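Local coordinates for glyoxalase family protein (Listeria monocytogenes, PDB 2P7L) that probably catalyses the hydration of the antibiotic fosfomycin, with manganese as the likely cofactor, and belongs to the fosfomycin resistance proteins of the glyoxalase superfamily, at residues E77-Y82 with E103-Y108. Numbering follows the deposited sequence.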
ATOM      1  N   GLU A  77     -14.835  -5.005  17.482  1.00 50.12           N
ATOM      2  CA  GLU A  77     -15.335  -6.251  18.035  1.00 51.29           C
ATOM      3  C   GLU A  77     -14.757  -7.460  17.313  1.00 49.19           C
ATOM      4  O   GLU A  77     -15.086  -8.594  17.657  1.00 47.13           O
ATOM      5  CB  GLU A  77     -16.866  -6.292  17.945  1.00 54.79           C
ATOM      6  CG  GLU A  77     -17.572  -5.017  18.409  1.00 60.94           C
ATOM      7  CD  GLU A  77     -17.388  -3.847  17.437  1.00 63.58           C
ATOM      8  OE1 GLU A  77     -17.656  -4.028  16.224  1.00 63.26           O
ATOM      9  OE2 GLU A  77     -16.982  -2.750  17.887  1.00 63.68           O
ATOM     10  N   GLU A  78     -13.901  -7.210  16.318  1.00 46.77           N
ATOM     11  CA  GLU A  78     -13.289  -8.276  15.525  1.00 44.09           C
ATOM     12  C   GLU A  78     -11.806  -8.510  15.775  1.00 42.58           C
ATOM     13  O   GLU A  78     -11.233  -9.458  15.247  1.00 38.39           O
ATOM     14  CB  GLU A  78     -13.436  -7.992  14.039  1.00 44.32           C
ATOM     15  CG  GLU A  78     -14.822  -7.689  13.542  1.00 46.48           C
ATOM     16  CD  GLU A  78     -14.851  -7.630  12.022  1.00 48.23           C
ATOM     17  OE1 GLU A  78     -15.033  -8.700  11.403  1.00 48.39           O
ATOM     18  OE2 GLU A  78     -14.666  -6.529  11.446  1.00 47.67           O
ATOM     19  N   VAL A  79     -11.175  -7.633  16.543  1.00 41.96           N
ATOM     20  CA  VAL A  79      -9.749  -7.774  16.805  1.00 41.24           C
ATOM     21  C   VAL A  79      -9.347  -9.118  17.402  1.00 41.19           C
ATOM     22  O   VAL A  79      -8.350  -9.701  16.994  1.00 40.67           O
ATOM     23  CB  VAL A  79      -9.246  -6.647  17.731  1.00 41.82           C
ATOM     24  CG1 VAL A  79      -7.872  -6.998  18.301  1.00 39.39           C
ATOM     25  CG2 VAL A  79      -9.176  -5.355  16.942  1.00 39.96           C
ATOM     26  N   ASP A  80     -10.106  -9.610  18.371  1.00 40.83           N
ATOM     27  CA  ASP A  80      -9.767 -10.883  18.983  1.00 42.75           C
ATOM     28  C   ASP A  80      -9.893 -12.064  18.014  1.00 42.38           C
ATOM     29  O   ASP A  80      -8.992 -12.901  17.922  1.00 41.84           O
ATOM     30  CB  ASP A  80     -10.635 -11.119  20.224  1.00 43.86           C
ATOM     31  CG  ASP A  80     -10.236 -10.222  21.384  1.00 47.09           C
ATOM     32  OD1 ASP A  80     -10.954 -10.218  22.406  1.00 48.27           O
ATOM     33  OD2 ASP A  80      -9.202  -9.521  21.273  1.00 47.78           O
ATOM     34  N   GLU A  81     -10.995 -12.127  17.276  1.00 40.11           N
ATOM     35  CA  GLU A  81     -11.172 -13.232  16.362  1.00 38.65           C
ATOM     36  C   GLU A  81     -10.069 -13.251  15.328  1.00 37.83           C
ATOM     37  O   GLU A  81      -9.535 -14.319  15.007  1.00 35.84           O
ATOM     38  CB  GLU A  81     -12.546 -13.173  15.699  1.00 38.61           C
ATOM     39  CG  GLU A  81     -13.669 -13.338  16.716  1.00 40.87           C
ATOM     40  CD  GLU A  81     -14.974 -13.809  16.115  1.00 39.98           C
ATOM     41  OE1 GLU A  81     -15.364 -13.328  15.030  1.00 37.76           O
ATOM     42  OE2 GLU A  81     -15.621 -14.668  16.752  1.00 45.43           O
ATOM     43  N   TYR A  82      -9.708 -12.080  14.811  1.00 34.48           N
ATOM     44  CA  TYR A  82      -8.642 -12.053  13.829  1.00 33.47           C
ATOM     45  C   TYR A  82      -7.327 -12.485  14.464  1.00 34.77           C
ATOM     46  O   TYR A  82      -6.488 -13.099  13.802  1.00 33.85           O
ATOM     47  CB  TYR A  82      -8.512 -10.674  13.175  1.00 30.34           C
ATOM     48  CG  TYR A  82      -9.333 -10.578  11.916  1.00 28.55           C
ATOM     49  CD1 TYR A  82     -10.504  -9.824  11.872  1.00 26.91           C
ATOM     50  CD2 TYR A  82      -8.950 -11.273  10.770  1.00 28.02           C
ATOM     51  CE1 TYR A  82     -11.273  -9.761  10.707  1.00 24.94           C
ATOM     52  CE2 TYR A  82      -9.713 -11.217   9.608  1.00 28.92           C
ATOM     53  CZ  TYR A  82     -10.867 -10.461   9.587  1.00 26.96           C
ATOM     54  OH  TYR A  82     -11.614 -10.413   8.439  1.00 30.50           O
ATOM     55  N   GLU A 103      -6.658   6.853  18.536  1.00 56.95           N
ATOM     56  CA  GLU A 103      -6.023   5.929  17.597  1.00 57.00           C
ATOM     57  C   GLU A 103      -6.487   4.540  18.050  1.00 56.33           C
ATOM     58  O   GLU A 103      -6.091   4.064  19.125  1.00 56.65           O
ATOM     59  CB  GLU A 103      -4.496   6.058  17.691  1.00 58.76           C
ATOM     60  CG  GLU A 103      -3.701   5.251  16.663  1.00 59.52           C
ATOM     61  CD  GLU A 103      -2.193   5.366  16.869  1.00 60.35           C
ATOM     62  OE1 GLU A 103      -1.434   4.788  16.060  1.00 60.73           O
ATOM     63  OE2 GLU A 103      -1.767   6.033  17.841  1.00 60.92           O
ATOM     64  N   GLY A 104      -7.340   3.913  17.240  1.00 53.04           N
ATOM     65  CA  GLY A 104      -7.878   2.604  17.581  1.00 52.44           C
ATOM     66  C   GLY A 104      -6.916   1.428  17.589  1.00 49.68           C
ATOM     67  O   GLY A 104      -5.763   1.540  17.179  1.00 50.42           O
ATOM     68  N   ARG A 105      -7.407   0.285  18.052  1.00 48.82           N
ATOM     69  CA  ARG A 105      -6.601  -0.935  18.119  1.00 46.73           C
ATOM     70  C   ARG A 105      -6.175  -1.421  16.736  1.00 43.45           C
ATOM     71  O   ARG A 105      -6.880  -1.236  15.748  1.00 43.23           O
ATOM     72  CB  ARG A 105      -7.386  -2.053  18.806  1.00 47.61           C
ATOM     73  CG  ARG A 105      -7.902  -1.707  20.183  1.00 51.55           C
ATOM     74  CD  ARG A 105      -8.786  -2.816  20.736  1.00 54.45           C
ATOM     75  NE  ARG A 105      -8.049  -4.063  20.940  1.00 59.23           N
ATOM     76  CZ  ARG A 105      -8.609  -5.208  21.326  1.00 59.44           C
ATOM     77  NH1 ARG A 105      -9.916  -5.265  21.548  1.00 60.04           N
ATOM     78  NH2 ARG A 105      -7.865  -6.296  21.485  1.00 58.35           N
ATOM     79  N   SER A 106      -5.014  -2.048  16.674  1.00 39.77           N
ATOM     80  CA  SER A 106      -4.509  -2.588  15.424  1.00 39.31           C
ATOM     81  C   SER A 106      -3.732  -3.865  15.724  1.00 37.00           C
ATOM     82  O   SER A 106      -3.219  -4.031  16.820  1.00 34.16           O
ATOM     83  CB  SER A 106      -3.568  -1.582  14.743  1.00 38.56           C
ATOM     84  OG  SER A 106      -4.282  -0.570  14.057  1.00 42.44           O
ATOM     85  N   ILE A 107      -3.684  -4.786  14.773  1.00 36.96           N
ATOM     86  CA  ILE A 107      -2.871  -5.979  14.964  1.00 36.86           C
ATOM     87  C   ILE A 107      -1.973  -6.004  13.751  1.00 34.17           C
ATOM     88  O   ILE A 107      -2.379  -5.622  12.652  1.00 34.49           O
ATOM     89  CB  ILE A 107      -3.699  -7.306  15.088  1.00 39.83           C
ATOM     90  CG1 ILE A 107      -4.681  -7.448  13.936  1.00 42.20           C
ATOM     91  CG2 ILE A 107      -4.422  -7.341  16.433  1.00 39.38           C
ATOM     92  CD1 ILE A 107      -5.717  -8.547  14.175  1.00 46.72           C
ATOM     93  N   TYR A 108      -0.730  -6.405  13.959  1.00 35.24           N
ATOM     94  CA  TYR A 108       0.232  -6.455  12.870  1.00 37.14           C
ATOM     95  C   TYR A 108       0.812  -7.857  12.778  1.00 35.57           C
ATOM     96  O   TYR A 108       1.071  -8.493  13.795  1.00 35.59           O
ATOM     97  CB  TYR A 108       1.367  -5.446  13.109  1.00 39.23           C
ATOM     98  CG  TYR A 108       0.912  -4.015  13.319  1.00 40.55           C
ATOM     99  CD1 TYR A 108       0.232  -3.638  14.480  1.00 41.78           C
ATOM    100  CD2 TYR A 108       1.162  -3.037  12.356  1.00 42.00           C
ATOM    101  CE1 TYR A 108      -0.181  -2.317  14.674  1.00 43.27           C
ATOM    102  CE2 TYR A 108       0.753  -1.718  12.541  1.00 42.63           C
ATOM    103  CZ  TYR A 108       0.087  -1.365  13.698  1.00 42.03           C
ATOM    104  OH  TYR A 108      -0.296  -0.062  13.887  1.00 42.27           O
TER
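Val79, in the first turn of helix 79-88, packs between Arg105 and Ile107, both of whose side chains set out toward the helix. Its CG1 sits over one face of the Arg105 guanidinium, 3.2 Å above the plane and displaced toward the rim near NH2, and meets Ile107 CG2 at 3.9 Å. This branch lies anti to the backbone N (chi1 165°), which carries it out to both partners, while CG2 faces the aliphatic start of Arg105. One turn on, Tyr82 uses its CB, not its ring, to touch Ile107 CD1 at 3.7 Å.

Asp80 comes to the rim of the same guanidinium, close to the level of its plane. The salt bridge from OD2 to Arg105 NH2 is long at 3.5 Å, and its hydrogen bond is weak; the carboxylate plane is turned 74° from that of the guanidinium. A bend at chi3 (64°) turns the end of Arg105 across Val79, so that an exposed, loosely paired arginine and aspartate lie next to the buried valine.

Behind this layer, Ile107 and Tyr82 both pack on Leu119 of strand 116-120, and backbone bonds join Arg105 to Ala121 and Ile107 to Leu119. Beyond CB, Tyr82 turns from the strand and packs against Met1 of the second subunit. Ser106, pointing away from the helix, hydrogen-bonds Glu118, a probable manganese ligand. The helix thus packs on one side of the sheet and the likely metal site lies on the other, as in the βαβββ module of the glyoxalase (vicinal oxygen chelate) fold.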